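Local coordinates for 35 kDa hemin binding protein (Porphyromonas gingivalis, PDB 5Y1A) that probably binds hemin and is a type IX secretion cargo that joins a thioredoxin domain to an immunoglobulin-like beta-sandwich domain, at residues Ser33-Glu41 with His261-Glu269; Ala143-Leu151 with Thr162-Leu173. All blocks are in the same frame, centred on the assembly; numbering follows the deposited sequence. Where two conformers were deposited one is given.

Interaction 1: residues Ser33-Glu41 with His261-Glu269; sequences SFKKNVVLE and HSIINAGQE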
loop_
_atom_site.group_PDB
_atom_site.type_symbol
_atom_site.label_atom_id
_atom_site.label_comp_id
_atom_site.label_asym_id
_atom_site.label_seq_id
_atom_site.Cartn_x
_atom_site.Cartn_y
_atom_site.Cartn_z
ATOM N N SER A 33 -3.156 9.708 -24.326
ATOM C CA SER A 33 -2.879 8.421 -24.976
ATOM C C SER A 33 -3.305 7.235 -24.131
ATOM O O SER A 33 -3.433 6.129 -24.655
ATOM C CB SER A 33 -1.377 8.254 -25.225
ATOM O OG SER A 33 -0.832 9.318 -25.971
ATOM N N PHE A 34 -3.468 7.444 -22.818
ATOM C CA PHE A 34 -3.557 6.320 -21.893
ATOM C C PHE A 34 -4.947 6.132 -21.255
ATOM O O PHE A 34 -5.774 7.029 -21.297
ATOM C CB PHE A 34 -2.431 6.443 -20.832
ATOM C CG PHE A 34 -1.070 6.594 -21.421
ATOM C CD1 PHE A 34 -0.440 5.512 -22.032
ATOM C CD2 PHE A 34 -0.419 7.811 -21.399
ATOM C CE1 PHE A 34 0.814 5.644 -22.616
ATOM C CE2 PHE A 34 0.836 7.951 -21.970
ATOM C CZ PHE A 34 1.456 6.851 -22.584
ATOM N N LYS A 35 -5.168 4.972 -20.643
ATOM C CA LYS A 35 -6.457 4.618 -20.047
ATOM C C LYS A 35 -6.531 5.085 -18.589
ATOM O O LYS A 35 -5.758 4.621 -17.762
ATOM C CB LYS A 35 -6.634 3.100 -20.105
ATOM C CG LYS A 35 -7.856 2.562 -19.364
ATOM C CD LYS A 35 -7.915 1.029 -19.430
ATOM C CE LYS A 35 -6.939 0.382 -18.428
ATOM N NZ LYS A 35 -7.005 -1.113 -18.510
ATOM N N LYS A 36 -7.484 5.967 -18.290
ATOM C CA LYS A 36 -7.605 6.585 -16.956
ATOM C C LYS A 36 -8.113 5.631 -15.867
ATOM O O LYS A 36 -9.143 4.968 -16.026
ATOM C CB LYS A 36 -8.506 7.840 -17.062
ATOM C CG LYS A 36 -8.807 8.599 -15.775
ATOM C CD LYS A 36 -7.615 9.415 -15.323
ATOM C CE LYS A 36 -7.895 10.315 -14.096
ATOM N NZ LYS A 36 -8.441 11.656 -14.442
ATOM N N ASN A 37 -7.363 5.584 -14.765
ATOM C CA ASN A 37 -7.832 4.988 -13.506
ATOM C C ASN A 37 -8.009 6.117 -12.507
ATOM O O ASN A 37 -7.281 7.097 -12.568
ATOM C CB ASN A 37 -6.815 3.995 -12.949
ATOM C CG ASN A 37 -6.582 2.826 -13.891
ATOM O OD1 ASN A 37 -7.527 2.320 -14.487
ATOM N ND2 ASN A 37 -5.338 2.412 -14.043
ATOM N N VAL A 38 -8.965 5.948 -11.599
ATOM C CA VAL A 38 -9.346 6.979 -10.650
ATOM C C VAL A 38 -8.878 6.560 -9.271
ATOM O O VAL A 38 -9.088 5.427 -8.872
ATOM C CB VAL A 38 -10.875 7.203 -10.662
ATOM C CG1 VAL A 38 -11.330 7.959 -9.358
ATOM C CG2 VAL A 38 -11.272 8.028 -11.865
ATOM N N VAL A 39 -8.225 7.480 -8.564
ATOM C CA VAL A 39 -7.855 7.299 -7.156
ATOM C C VAL A 39 -8.818 8.088 -6.273
ATOM O O VAL A 39 -9.125 9.243 -6.556
ATOM C CB VAL A 39 -6.382 7.794 -6.919
ATOM C CG1 VAL A 39 -6.023 7.816 -5.425
ATOM C CG2 VAL A 39 -5.402 6.933 -7.711
ATOM N N LEU A 40 -9.314 7.451 -5.215
ATOM C CA LEU A 40 -10.103 8.145 -4.195
ATOM C C LEU A 40 -9.257 8.150 -2.940
ATOM O O LEU A 40 -8.668 7.118 -2.606
ATOM C CB LEU A 40 -11.431 7.416 -3.937
ATOM C CG LEU A 40 -12.316 7.132 -5.169
ATOM C CD1 LEU A 40 -13.642 6.497 -4.722
ATOM C CD2 LEU A 40 -12.566 8.426 -5.953
ATOM N N GLU A 41 -9.127 9.315 -2.295
ATOM C CA GLU A 41 -8.519 9.401 -0.950
ATOM C C GLU A 41 -9.624 9.768 0.018
ATOM O O GLU A 41 -10.229 10.827 -0.104
ATOM C CB GLU A 41 -7.332 10.402 -0.938
ATOM C CG GLU A 41 -6.163 9.841 -1.776
ATOM C CD GLU A 41 -5.081 10.864 -2.045
ATOM O OE1 GLU A 41 -5.422 11.891 -2.656
ATOM O OE2 GLU A 41 -3.911 10.640 -1.638
ATOM N N HIS A 261 -3.130 20.285 -8.529
ATOM C CA HIS A 261 -2.386 19.314 -7.725
ATOM C C HIS A 261 -3.032 17.928 -7.965
ATOM O O HIS A 261 -3.008 17.035 -7.088
ATOM C CB HIS A 261 -2.435 19.727 -6.240
ATOM C CG HIS A 261 -3.775 20.269 -5.824
ATOM N ND1 HIS A 261 -4.057 21.623 -5.783
ATOM C CD2 HIS A 261 -4.927 19.637 -5.488
ATOM C CE1 HIS A 261 -5.322 21.795 -5.420
ATOM N NE2 HIS A 261 -5.877 20.607 -5.253
ATOM N N SER A 262 -3.598 17.741 -9.162
ATOM C CA SER A 262 -4.398 16.527 -9.436
ATOM C C SER A 262 -3.544 15.285 -9.674
ATOM O O SER A 262 -2.365 15.373 -10.074
ATOM C CB SER A 262 -5.364 16.747 -10.626
ATOM O OG SER A 262 -4.638 16.943 -11.838
ATOM N N ILE A 263 -4.155 14.138 -9.423
ATOM C CA ILE A 263 -3.578 12.848 -9.771
ATOM C C ILE A 263 -3.902 12.604 -11.246
ATOM O O ILE A 263 -5.066 12.703 -11.671
ATOM C CB ILE A 263 -4.141 11.733 -8.866
ATOM C CG1 ILE A 263 -3.886 12.088 -7.380
ATOM C CG2 ILE A 263 -3.531 10.387 -9.275
ATOM C CD1 ILE A 263 -4.392 11.025 -6.358
ATOM N N ILE A 264 -2.853 12.305 -12.007
ATOM C CA ILE A 264 -2.939 12.212 -13.443
ATOM C C ILE A 264 -3.354 10.775 -13.842
ATOM O O ILE A 264 -4.280 10.591 -14.662
ATOM C CB ILE A 264 -1.602 12.615 -14.073
ATOM C CG1 ILE A 264 -1.296 14.088 -13.764
ATOM C CG2 ILE A 264 -1.631 12.401 -15.609
ATOM C CD1 ILE A 264 0.222 14.440 -13.858
ATOM N N ASN A 265 -2.640 9.776 -13.323
ATOM C CA ASN A 265 -3.084 8.393 -13.486
ATOM C C ASN A 265 -2.489 7.506 -12.406
ATOM O O ASN A 265 -1.633 7.943 -11.631
ATOM C CB ASN A 265 -2.723 7.853 -14.871
ATOM C CG ASN A 265 -3.765 6.876 -15.411
ATOM O OD1 ASN A 265 -4.663 6.401 -14.688
ATOM N ND2 ASN A 265 -3.649 6.568 -16.688
ATOM N N ALA A 266 -2.962 6.266 -12.340
ATOM C CA ALA A 266 -2.587 5.372 -11.237
ATOM C C ALA A 266 -2.531 3.936 -11.746
ATOM O O ALA A 266 -3.140 3.608 -12.769
ATOM C CB ALA A 266 -3.625 5.455 -10.168
ATOM N N GLY A 267 -1.836 3.091 -10.993
ATOM C CA GLY A 267 -1.820 1.649 -11.234
ATOM C C GLY A 267 -1.830 0.957 -9.870
ATOM O O GLY A 267 -1.411 1.533 -8.863
ATOM N N GLN A 268 -2.315 -0.280 -9.829
ATOM C CA GLN A 268 -2.416 -0.995 -8.551
ATOM C C GLN A 268 -2.346 -2.490 -8.780
ATOM O O GLN A 268 -2.941 -3.016 -9.733
ATOM C CB GLN A 268 -3.726 -0.654 -7.836
ATOM C CG GLN A 268 -3.879 -1.300 -6.470
ATOM C CD GLN A 268 -5.201 -0.973 -5.861
ATOM O OE1 GLN A 268 -5.439 0.157 -5.432
ATOM N NE2 GLN A 268 -6.090 -1.954 -5.841
ATOM N N GLU A 269 -1.604 -3.170 -7.899
ATOM C CA GLU A 269 -1.468 -4.621 -7.988
ATOM C C GLU A 269 -1.517 -5.232 -6.587
ATOM O O GLU A 269 -1.192 -4.556 -5.591
ATOM C CB GLU A 269 -0.127 -4.998 -8.669
ATOM C CG GLU A 269 0.039 -4.564 -10.155
ATOM C CD GLU A 269 -0.994 -5.171 -11.152
ATOM O OE1 GLU A 269 -1.695 -6.159 -10.832
ATOM O OE2 GLU A 269 -1.110 -4.627 -12.268
HETATM O O HOH W 1 -5.620 12.557 -15.987
HETATM O O HOH W 2 -7.340 13.779 -12.795
#

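Interaction 2: residues Ala143-Leu151 with Thr162-Leu173; sequences APAEVNLKL and TATFTGKVDADL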
loop_
_atom_site.group_PDB
_atom_site.type_symbol
_atom_site.label_atom_id
_atom_site.label_comp_id
_atom_site.label_asym_id
_atom_site.label_seq_id
_atom_site.Cartn_x
_atom_site.Cartn_y
_atom_site.Cartn_z
ATOM N N ALA A 143 -6.004 9.599 -20.225
ATOM C CA ALA A 143 -5.086 10.320 -19.348
ATOM C C ALA A 143 -3.754 10.467 -20.067
ATOM O O ALA A 143 -3.401 9.616 -20.909
ATOM C CB ALA A 143 -4.919 9.543 -18.045
ATOM N N PRO A 144 -3.010 11.552 -19.782
ATOM C CA PRO A 144 -1.710 11.797 -20.408
ATOM C C PRO A 144 -0.512 11.135 -19.702
ATOM O O PRO A 144 0.616 11.495 -19.969
ATOM C CB PRO A 144 -1.597 13.317 -20.332
ATOM C CG PRO A 144 -2.253 13.645 -19.053
ATOM C CD PRO A 144 -3.429 12.706 -18.945
ATOM N N ALA A 145 -0.775 10.185 -18.803
ATOM C CA ALA A 145 0.288 9.381 -18.187
ATOM C C ALA A 145 -0.238 7.997 -17.897
ATOM O O ALA A 145 -1.461 7.776 -17.871
ATOM C CB ALA A 145 0.817 10.051 -16.902
ATOM N N GLU A 146 0.687 7.059 -17.692
ATOM C CA GLU A 146 0.330 5.703 -17.307
ATOM C C GLU A 146 1.414 5.224 -16.357
ATOM O O GLU A 146 2.586 5.629 -16.473
ATOM C CB GLU A 146 0.243 4.811 -18.554
ATOM C CG GLU A 146 0.196 3.320 -18.333
ATOM C CD GLU A 146 0.333 2.578 -19.648
ATOM O OE1 GLU A 146 1.471 2.170 -19.999
ATOM O OE2 GLU A 146 -0.706 2.436 -20.330
ATOM N N VAL A 147 1.017 4.376 -15.413
ATOM C CA VAL A 147 1.990 3.747 -14.527
ATOM C C VAL A 147 1.615 2.297 -14.297
ATOM O O VAL A 147 0.454 1.976 -13.971
ATOM C CB VAL A 147 2.227 4.537 -13.203
ATOM C CG1 VAL A 147 0.932 4.758 -12.447
ATOM C CG2 VAL A 147 3.285 3.834 -12.334
ATOM N N ASN A 148 2.613 1.450 -14.512
ATOM C CA ASN A 148 2.497 -0.002 -14.423
ATOM C C ASN A 148 3.354 -0.465 -13.255
ATOM O O ASN A 148 4.416 0.105 -12.997
ATOM C CB ASN A 148 2.992 -0.637 -15.725
ATOM C CG ASN A 148 2.186 -0.178 -16.936
ATOM O OD1 ASN A 148 0.971 -0.395 -17.007
ATOM N ND2 ASN A 148 2.852 0.493 -17.862
ATOM N N LEU A 149 2.903 -1.524 -12.586
ATOM C CA LEU A 149 3.564 -2.012 -11.381
ATOM C C LEU A 149 3.976 -3.463 -11.540
ATOM O O LEU A 149 3.180 -4.310 -12.009
ATOM C CB LEU A 149 2.596 -1.913 -10.197
ATOM C CG LEU A 149 2.316 -0.572 -9.529
ATOM C CD1 LEU A 149 1.607 0.426 -10.477
ATOM C CD2 LEU A 149 1.472 -0.844 -8.306
ATOM N N LYS A 150 5.226 -3.737 -11.176
ATOM C CA LYS A 150 5.704 -5.105 -11.026
ATOM C C LYS A 150 6.179 -5.248 -9.590
ATOM O O LYS A 150 7.142 -4.592 -9.165
ATOM C CB LYS A 150 6.803 -5.447 -12.046
ATOM C CG LYS A 150 7.494 -6.806 -11.806
ATOM C CD LYS A 150 6.519 -7.984 -11.799
ATOM C CE LYS A 150 7.254 -9.256 -11.294
ATOM N NZ LYS A 150 6.484 -10.515 -11.500
ATOM N N LEU A 151 5.495 -6.106 -8.852
ATOM C CA LEU A 151 5.812 -6.321 -7.447
ATOM C C LEU A 151 6.491 -7.661 -7.251
ATOM O O LEU A 151 6.208 -8.609 -7.989
ATOM C CB LEU A 151 4.522 -6.321 -6.610
ATOM C CG LEU A 151 3.586 -5.118 -6.774
ATOM C CD1 LEU A 151 2.384 -5.278 -5.829
ATOM C CD2 LEU A 151 4.341 -3.778 -6.507
ATOM N N THR A 162 9.523 -5.717 -3.081
ATOM C CA THR A 162 9.962 -4.724 -4.058
ATOM C C THR A 162 8.778 -4.283 -4.928
ATOM O O THR A 162 7.805 -5.019 -5.108
ATOM C CB THR A 162 11.116 -5.261 -4.961
ATOM O OG1 THR A 162 10.568 -6.146 -5.951
ATOM C CG2 THR A 162 12.172 -6.004 -4.110
ATOM N N ALA A 163 8.889 -3.080 -5.472
ATOM C CA ALA A 163 7.872 -2.541 -6.362
ATOM C C ALA A 163 8.610 -1.748 -7.426
ATOM O O ALA A 163 9.393 -0.840 -7.122
ATOM C CB ALA A 163 6.888 -1.656 -5.588
ATOM N N THR A 164 8.404 -2.131 -8.677
ATOM C CA THR A 164 9.005 -1.410 -9.784
ATOM C C THR A 164 7.870 -0.727 -10.543
ATOM O O THR A 164 6.925 -1.391 -10.997
ATOM C CB THR A 164 9.787 -2.362 -10.702
ATOM O OG1 THR A 164 10.787 -3.019 -9.922
ATOM C CG2 THR A 164 10.465 -1.579 -11.813
ATOM N N PHE A 165 7.958 0.604 -10.640
ATOM C CA PHE A 165 6.936 1.421 -11.274
ATOM C C PHE A 165 7.523 1.929 -12.555
ATOM O O PHE A 165 8.553 2.598 -12.543
ATOM C CB PHE A 165 6.565 2.628 -10.403
ATOM C CG PHE A 165 6.244 2.264 -8.993
ATOM C CD1 PHE A 165 5.177 1.434 -8.723
ATOM C CD2 PHE A 165 7.059 2.674 -7.940
ATOM C CE1 PHE A 165 4.870 1.074 -7.416
ATOM C CE2 PHE A 165 6.746 2.313 -6.619
ATOM C CZ PHE A 165 5.658 1.496 -6.372
ATOM N N THR A 166 6.891 1.576 -13.660
ATOM C CA THR A 166 7.374 1.992 -14.967
ATOM C C THR A 166 6.207 2.617 -15.691
ATOM O O THR A 166 5.077 2.154 -15.582
ATOM C CB THR A 166 7.903 0.789 -15.808
ATOM O OG1 THR A 166 6.865 -0.189 -15.934
ATOM C CG2 THR A 166 9.145 0.151 -15.135
ATOM N N GLY A 167 6.482 3.658 -16.450
ATOM C CA GLY A 167 5.391 4.311 -17.143
ATOM C C GLY A 167 5.839 5.268 -18.209
ATOM O O GLY A 167 7.016 5.317 -18.579
ATOM N N LYS A 168 4.884 6.031 -18.730
ATOM C CA LYS A 168 5.163 7.003 -19.778
ATOM C C LYS A 168 4.200 8.156 -19.649
ATOM O O LYS A 168 3.082 7.970 -19.193
ATOM C CB LYS A 168 4.985 6.380 -21.165
ATOM C CG LYS A 168 6.201 5.648 -21.684
ATOM C CD LYS A 168 6.056 5.342 -23.159
ATOM C CE LYS A 168 7.385 4.908 -23.763
ATOM N NZ LYS A 168 7.998 3.760 -23.017
ATOM N N VAL A 169 4.643 9.340 -20.065
ATOM C CA VAL A 169 3.786 10.516 -20.098
ATOM C C VAL A 169 3.758 11.033 -21.544
ATOM O O VAL A 169 4.730 10.869 -22.290
ATOM C CB VAL A 169 4.219 11.632 -19.095
ATOM C CG1 VAL A 169 4.377 11.062 -17.677
ATOM C CG2 VAL A 169 5.533 12.332 -19.515
ATOM N N ASP A 170 2.640 11.630 -21.922
ATOM C CA ASP A 170 2.510 12.279 -23.218
ATOM C C ASP A 170 3.465 13.458 -23.355
ATOM O O ASP A 170 3.902 14.049 -22.353
ATOM C CB ASP A 170 1.082 12.772 -23.434
ATOM C CG ASP A 170 0.134 11.680 -23.870
ATOM O OD1 ASP A 170 0.573 10.650 -24.431
ATOM O OD2 ASP A 170 -1.065 11.879 -23.653
ATOM N N ALA A 171 3.747 13.833 -24.609
ATOM C CA ALA A 171 4.694 14.922 -24.918
ATOM C C ALA A 171 4.470 16.234 -24.158
ATOM O O ALA A 171 5.426 16.916 -23.758
ATOM C CB ALA A 171 4.709 15.191 -26.455
ATOM N N ASP A 172 3.208 16.591 -23.957
ATOM C CA ASP A 172 2.873 17.860 -23.338
ATOM C C ASP A 172 3.271 17.920 -21.857
ATOM O O ASP A 172 3.389 19.004 -21.272
ATOM C CB ASP A 172 1.397 18.178 -23.538
ATOM C CG ASP A 172 0.476 17.161 -22.877
ATOM O OD1 ASP A 172 0.317 16.026 -23.393
ATOM O OD2 ASP A 172 -0.097 17.509 -21.836
ATOM N N LEU A 173 3.506 16.750 -21.268
ATOM C CA LEU A 173 3.880 16.672 -19.868
ATOM C C LEU A 173 5.396 16.589 -19.654
ATOM O O LEU A 173 5.886 16.783 -18.531
ATOM C CB LEU A 173 3.170 15.474 -19.230
ATOM C CG LEU A 173 1.968 15.727 -18.308
ATOM C CD1 LEU A 173 1.011 16.806 -18.753
ATOM C CD2 LEU A 173 1.226 14.417 -17.956
HETATM O O HOH W 3 5.446 -0.233 -18.248
HETATM O O HOH W 4 9.719 -5.376 -8.439
#

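Interaction 1: residues Ser33-Glu41 with His261-Glu269
The amides of N37 and N265 are the flat groups that meet between 33-41 and 261-269. Their planes are turned 53° apart. N265 ND2 gives a nearly straight hydrogen bond to K35 O at 3.1 Å. That oxygen lies in the N265 amide plane, yet the donor stands well above the K35 carbonyl plane. N265 OD1 takes the N-H of N37, N37 N to N265 OD1 2.8 Å, the donor tilted moderately from the carbonyl plane. The side chain of N265 thus spans the backbone from K35 to N37. OD1 is gripped a second time, weakly, by the N-H of A266. ND2 has a further acceptor in A145 O, so both ends of the amide are held and its rotation is fixed.

N37 answers in the other direction. Its CG lies anti to its carbonyl carbon (chi1 -62°), which carries ND2 to A266 O at 2.8 Å. The bond is straight, and the oxygen lies in the N37 amide plane.

Strand 38-41 belongs to the central sheet of the thioredoxin domain. Strand 263-269 is an outermost strand of a beta-sandwich sheet and crosses it at about a right angle, 93°. I264 and N265 form a classic beta bulge, both facing V251.

Beyond the amides the contact turns apolar. V39 CG2 presses on A266 CB at 3.4 Å, tighter than usual. V39 CG1 meets I263 CD1 at 3.7 Å, the two side chains crossing at about a right angle. E41 OE1 also comes near I263 CD1, while E41 OE2 binds R114 and Y183.

K36 lays CD alongside I264 O. Its NZ bonds G137 O and reaches I263 O and I264 O through two waters, the link to I264 being weak at NZ.

Interaction 2: residues Ala143-Leu151 with Thr162-Leu173
T162 meets 143-151 at the L151 end, where T162 O accepts a CA-H contact from L151. A water joins T162 OG1, T164 OG1 and K150 O. T162 OG1 also bonds T152 OG1. A163 CB is pressed tightly by L151 CD2 at 3.4 Å. T164 forms a hydrogen-bonded pair with K150; T164 N to K150 O is 2.8 Å.

F165 turns the edge of its ring to L149. L149 CG sits in the ring plane, 3.6 Å from F165 CD1. F165 CB lies beside V147 CG2, and these two side chains point the same way. T166 and N148 exchange two backbone bonds. T166 OG1 stands between its backbone N and carbonyl carbon (chi1 57°), where it shares a water with N148 ND2. That same ND2 bonds E146 OE1 from above the carboxylate plane.

G167 brings its CA within 3.2 Å of E146 O, leaving little room for a side chain. K168 pairs with E146 through two bonds less straight than the others. V169 CG1 meets A145 CB. D170 N closes the ladder on P144 O at 2.8 Å, and L173 CD2 packs against P144 CG at 3.7 Å.

The two antiparallel strands form a beta hairpin. A145, V147, L149, L151 and F165 face the second sandwich sheet, touching strands 245-252 and 263-270. Strand 228-235 continues the sheet beyond 161-169.

The centres of interactions 1 and 2 lie about 10 Å apart, on the same side of the chain's centre. Interaction 2 joins neighbours in one sheet, with 10 residues between its segments. It is nested inside the long loop that interaction 1 closes across 219 residues. Strand 34-44 also pairs with 142-143, just before the hairpin begins. The two contacts touch through S33 OG with D170 OD1 at 2.5 Å, a probable hydrogen bond, and through N265, which takes part in both. Together they join the thioredoxin sheet to both sheets of the beta sandwich, so the two domains meet directly.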